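Local structure of polyhedrin (Orgyia pseudotsugata cypovirus 5, 5A8U) at residues N203-G206 with T212-A215; V228-A233 with Q246-Y251. The protein forms the bulk of the viral occlusion bodies, the polyhedra that protect cypovirus from the outside environment until insect larvae ingest them. All coordinates share one frame; numbering follows the deposited sequence.

Contact 1: residues N203-G206 with T212-A215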
loop_
_atom_site.group_PDB
_atom_site.type_symbol
_atom_site.label_atom_id
_atom_site.label_comp_id
_atom_site.label_asym_id
_atom_site.label_seq_id
_atom_site.Cartn_x
_atom_site.Cartn_y
_atom_site.Cartn_z
ATOM N N ASN A 203 17.618 10.461 16.845
ATOM C CA ASN A 203 16.671 10.342 15.747
ATOM C C ASN A 203 16.386 8.876 15.459
ATOM O O ASN A 203 17.230 8.184 14.899
ATOM C CB ASN A 203 17.244 11.004 14.498
ATOM C CG ASN A 203 16.250 11.066 13.360
ATOM O OD1 ASN A 203 15.243 10.356 13.357
ATOM N ND2 ASN A 203 16.552 11.889 12.361
ATOM N N GLU A 204 15.206 8.413 15.862
ATOM C CA GLU A 204 14.828 7.011 15.689
ATOM C C GLU A 204 14.192 6.719 14.329
ATOM O O GLU A 204 13.706 5.604 14.080
ATOM C CB GLU A 204 13.908 6.581 16.832
ATOM C CG GLU A 204 14.663 6.531 18.144
ATOM C CD GLU A 204 13.796 6.193 19.323
ATOM O OE1 GLU A 204 12.561 6.076 19.165
ATOM O OE2 GLU A 204 14.369 6.020 20.411
ATOM N N MET A 205 14.198 7.717 13.447
ATOM C CA MET A 205 13.758 7.482 12.073
ATOM C C MET A 205 14.950 7.247 11.154
ATOM O O MET A 205 14.769 6.986 9.973
ATOM C CB MET A 205 12.915 8.647 11.537
ATOM C CG MET A 205 11.509 8.659 12.046
ATOM S SD MET A 205 10.567 7.169 11.619
ATOM C CE MET A 205 10.513 7.193 9.813
ATOM N N GLY A 206 16.164 7.340 11.688
ATOM C CA GLY A 206 17.354 7.154 10.872
ATOM C C GLY A 206 18.526 6.588 11.659
ATOM O O GLY A 206 18.350 6.060 12.763
ATOM N N THR A 212 14.392 -0.356 10.976
ATOM C CA THR A 212 13.086 -0.608 11.608
ATOM C C THR A 212 12.145 0.553 11.376
ATOM O O THR A 212 10.925 0.381 11.329
ATOM C CB THR A 212 13.205 -0.866 13.110
ATOM O OG1 THR A 212 13.896 0.235 13.705
ATOM C CG2 THR A 212 13.963 -2.186 13.347
ATOM N N ALA A 213 12.705 1.747 11.227
ATOM C CA ALA A 213 11.872 2.905 10.940
ATOM C C ALA A 213 11.155 2.739 9.607
ATOM O O ALA A 213 9.941 2.957 9.502
ATOM C CB ALA A 213 12.710 4.183 10.946
ATOM N N VAL A 214 11.918 2.354 8.583
ATOM C CA VAL A 214 11.352 2.190 7.266
ATOM C C VAL A 214 10.349 1.037 7.290
ATOM O O VAL A 214 9.229 1.186 6.820
ATOM C CB VAL A 214 12.450 1.992 6.183
ATOM C CG1 VAL A 214 11.837 1.636 4.845
ATOM C CG2 VAL A 214 13.308 3.274 6.060
ATOM N N ALA A 215 10.736 -0.101 7.864
ATOM C CA ALA A 215 9.826 -1.254 7.924
ATOM C C ALA A 215 8.498 -0.928 8.616
ATOM O O ALA A 215 7.435 -1.398 8.201
ATOM C CB ALA A 215 10.501 -2.432 8.622
#

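Contact 2: residues V228-A233 with Q246-Y251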
loop_
_atom_site.group_PDB
_atom_site.type_symbol
_atom_site.label_atom_id
_atom_site.label_comp_id
_atom_site.label_asym_id
_atom_site.label_seq_id
_atom_site.Cartn_x
_atom_site.Cartn_y
_atom_site.Cartn_z
ATOM N N VAL A 228 -23.452 0.635 10.492
ATOM C CA VAL A 228 -24.762 1.214 10.196
ATOM C C VAL A 228 -24.956 2.619 10.803
ATOM O O VAL A 228 -25.582 3.489 10.196
ATOM C CB VAL A 228 -25.905 0.259 10.635
ATOM C CG1 VAL A 228 -25.920 0.100 12.153
ATOM C CG2 VAL A 228 -27.254 0.762 10.104
ATOM N N ASN A 229 -24.419 2.832 11.997
ATOM C CA ASN A 229 -24.405 4.171 12.573
ATOM C C ASN A 229 -23.278 4.357 13.558
ATOM O O ASN A 229 -22.591 3.393 13.926
ATOM C CB ASN A 229 -25.766 4.589 13.163
ATOM C CG ASN A 229 -26.175 3.806 14.402
ATOM O OD1 ASN A 229 -25.365 3.158 15.062
ATOM N ND2 ASN A 229 -27.451 3.919 14.757
ATOM N N GLU A 230 -23.089 5.603 13.975
ATOM C CA GLU A 230 -22.028 5.938 14.905
ATOM C C GLU A 230 -22.212 5.219 16.241
ATOM O O GLU A 230 -21.241 4.812 16.868
ATOM C CB GLU A 230 -22.000 7.461 15.088
ATOM C CG GLU A 230 -21.216 7.971 16.276
ATOM C CD GLU A 230 -21.216 9.487 16.301
ATOM O OE1 GLU A 230 -22.155 10.081 16.874
ATOM O OE2 GLU A 230 -20.305 10.069 15.686
ATOM N N LYS A 231 -23.462 5.073 16.685
ATOM C CA LYS A 231 -23.735 4.429 17.966
ATOM C C LYS A 231 -23.139 3.026 18.010
ATOM O O LYS A 231 -22.423 2.658 18.952
ATOM C CB LYS A 231 -25.251 4.404 18.187
ATOM C CG LYS A 231 -25.696 3.791 19.508
ATOM C CD LYS A 231 -25.881 2.297 19.398
ATOM C CE LYS A 231 -26.624 1.768 20.628
ATOM N NZ LYS A 231 -26.487 0.296 20.716
ATOM N N VAL A 232 -23.406 2.248 16.969
ATOM C CA VAL A 232 -22.881 0.896 16.891
ATOM C C VAL A 232 -21.346 0.871 16.754
ATOM O O VAL A 232 -20.661 0.069 17.375
ATOM C CB VAL A 232 -23.554 0.112 15.739
ATOM C CG1 VAL A 232 -22.901 -1.254 15.582
ATOM C CG2 VAL A 232 -25.062 -0.006 16.014
ATOM N N ALA A 233 -20.805 1.756 15.927
ATOM C CA ALA A 233 -19.360 1.862 15.788
ATOM C C ALA A 233 -18.678 2.107 17.133
ATOM O O ALA A 233 -17.660 1.491 17.436
ATOM C CB ALA A 233 -19.011 2.993 14.827
ATOM N N GLN A 246 -14.903 11.489 19.146
ATOM C CA GLN A 246 -15.854 12.534 19.491
ATOM C C GLN A 246 -17.175 12.288 18.763
ATOM O O GLN A 246 -17.216 12.189 17.532
ATOM C CB GLN A 246 -15.300 13.917 19.137
ATOM C CG GLN A 246 -16.217 15.048 19.584
ATOM C CD GLN A 246 -15.723 16.394 19.106
ATOM O OE1 GLN A 246 -15.922 16.762 17.948
ATOM N NE2 GLN A 246 -15.049 17.128 19.990
ATOM N N ASN A 247 -18.268 12.162 19.515
ATOM C CA ASN A 247 -19.522 11.851 18.837
ATOM C C ASN A 247 -20.218 13.061 18.199
ATOM O O ASN A 247 -19.723 14.190 18.287
ATOM C CB ASN A 247 -20.466 11.048 19.739
ATOM C CG ASN A 247 -21.109 11.887 20.851
ATOM O OD1 ASN A 247 -21.056 13.118 20.856
ATOM N ND2 ASN A 247 -21.744 11.205 21.789
ATOM N N SER A 248 -21.358 12.803 17.559
ATOM C CA SER A 248 -22.105 13.805 16.797
ATOM C C SER A 248 -22.601 14.985 17.622
ATOM O O SER A 248 -23.069 15.981 17.064
ATOM C CB SER A 248 -23.298 13.138 16.095
ATOM O OG SER A 248 -22.837 12.286 15.067
ATOM N N TYR A 249 -22.506 14.857 18.942
ATOM C CA TYR A 249 -22.960 15.897 19.845
ATOM C C TYR A 249 -21.808 16.692 20.450
ATOM O O TYR A 249 -22.030 17.591 21.253
ATOM C CB TYR A 249 -23.839 15.293 20.935
ATOM C CG TYR A 249 -25.034 14.554 20.362
ATOM C CD1 TYR A 249 -26.227 15.220 20.112
ATOM C CD2 TYR A 249 -24.954 13.200 20.037
ATOM C CE1 TYR A 249 -27.310 14.557 19.568
ATOM C CE2 TYR A 249 -26.037 12.527 19.496
ATOM C CZ TYR A 249 -27.209 13.210 19.265
ATOM O OH TYR A 249 -28.295 12.556 18.736
ATOM N N GLY A 250 -20.579 16.351 20.070
ATOM C CA GLY A 250 -19.406 17.032 20.587
ATOM C C GLY A 250 -18.787 16.413 21.828
ATOM O O GLY A 250 -17.825 16.960 22.376
ATOM N N TYR A 251 -19.335 15.277 22.273
ATOM C CA TYR A 251 -18.843 14.577 23.459
ATOM C C TYR A 251 -17.736 13.594 23.139
ATOM O O TYR A 251 -17.823 12.872 22.160
ATOM C CB TYR A 251 -19.963 13.747 24.084
ATOM C CG TYR A 251 -20.853 14.496 25.047
ATOM C CD1 TYR A 251 -21.616 15.571 24.624
ATOM C CD2 TYR A 251 -20.955 14.090 26.369
ATOM C CE1 TYR A 251 -22.445 16.245 25.511
ATOM C CE2 TYR A 251 -21.777 14.751 27.254
ATOM C CZ TYR A 251 -22.513 15.826 26.824
ATOM O OH TYR A 251 -23.335 16.473 27.721
#

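Contact 1: residues N203-G206 with T212-A215
Met-205 and Ala-213 meet where a loop turn lies against the helix 210-216, their CA atoms 5.1 Å apart, and the contact is apolar on the side of the helix. The methyl CB of Ala-213 points at the turn and is approached by three groups. Met-205 SD lies 3.7 Å from Ala-213 CB, and Met-205 CE also comes within touching distance of that methyl. Bends at chi2 (-60°) and chi3 (-63°) bring SD and then CE round to the methyl.

Two backbone carbonyls supply the remaining van der Waals contacts. Glu-204 O and Met-205 O each stand 3.6 Å from Ala-213 CB, so the methyl sits against consecutive peptide groups of the turn.

The polar interactions hold the turn itself. Asn-203 to Gly-206 is a type I beta turn whose closing backbone bond is weak, but an Asx turn reinforces it: Met-205 N donates to Asn-203 OD1 over 2.8 Å, with 152° at the hydrogen. Outward, Glu-204 OE1 is hydrogen-bonded to Ser-26 OG, while Met-205 packs on Val-214 of the third subunit.

The chemistry implies a join that rests on van der Waals contact, with the small side chain of Ala-213 probably letting the two carbonyls come this close, and the same methionine also takes part in the contact between subunits.

Contact 2: residues V228-A233 with Q246-Y251
Ser-248 gives two hydrogen bonds to one carboxylate oxygen of Glu-230. Its backbone N lies 2.9 Å from Glu-230 OE1, with 155° at the hydrogen, and arrives on the syn side, modestly out of the carboxylate plane. The hydroxyl Ser-248 OG, also 2.9 Å from Glu-230 OE1, comes instead from above that plane, 38° out of it. Asn-247 CB adds a van der Waals contact, 3.5 Å from Glu-230 OE1.

Glu-230 spans the gap because CG is anti to the backbone N (chi1 165°) and the chain stays extended beyond it, carrying the carboxylate out from the first turn of helix 230-241. The other oxygen, OE2, is hydrogen-bonded to Tyr-245 OH, so both oxygens have partners in the chain segment that follows this helix. Ser-248 OG has a further, weak hydrogen bond with Lys-37 NZ.

The next shell shapes each side. Before the helix, Asn-229 is the N-cap: Val-232 N donates to Asn-229 OD1 at 2.9 Å. Across the contact, Asn-247 to Gly-250 forms a type I beta turn, and Asn-247 OD1 accepts from Tyr-249 N, an Asx turn, at 3.0 Å and from Tyr-251 N at 3.1 Å. These two donors approach from opposite faces of the amide plane, so OD1 is gripped from both faces, which would limit rotation of the amide and links three residues of the loop.

Directional polar bonds therefore join the start of the helix to the loop, and the two Ser-248 donors, with the Tyr-245 OH hydrogen bond, would probably stabilise the negative charge of Glu-230.

Overall arrangement
Both contacts lie late in the chain. After strand 189-195 the chain runs through the turn 203-206 and soon enters helix 210-216, where contact 1 closes a short loop with five residues between its segments. Strand 223-227, an outermost strand of the six-stranded sheet, then leads into helix 230-241. Contact 2 joins the start of that helix to the loop beyond its end, closing a longer excursion that contains most of the helix. The two closures follow in series, neither nested nor crossed. Their centres are 36 Å apart, on opposite sides of the chain's centre: contact 1 beside two neighbouring subunits, contact 2 at the surface, untouched by the trimer's other chains.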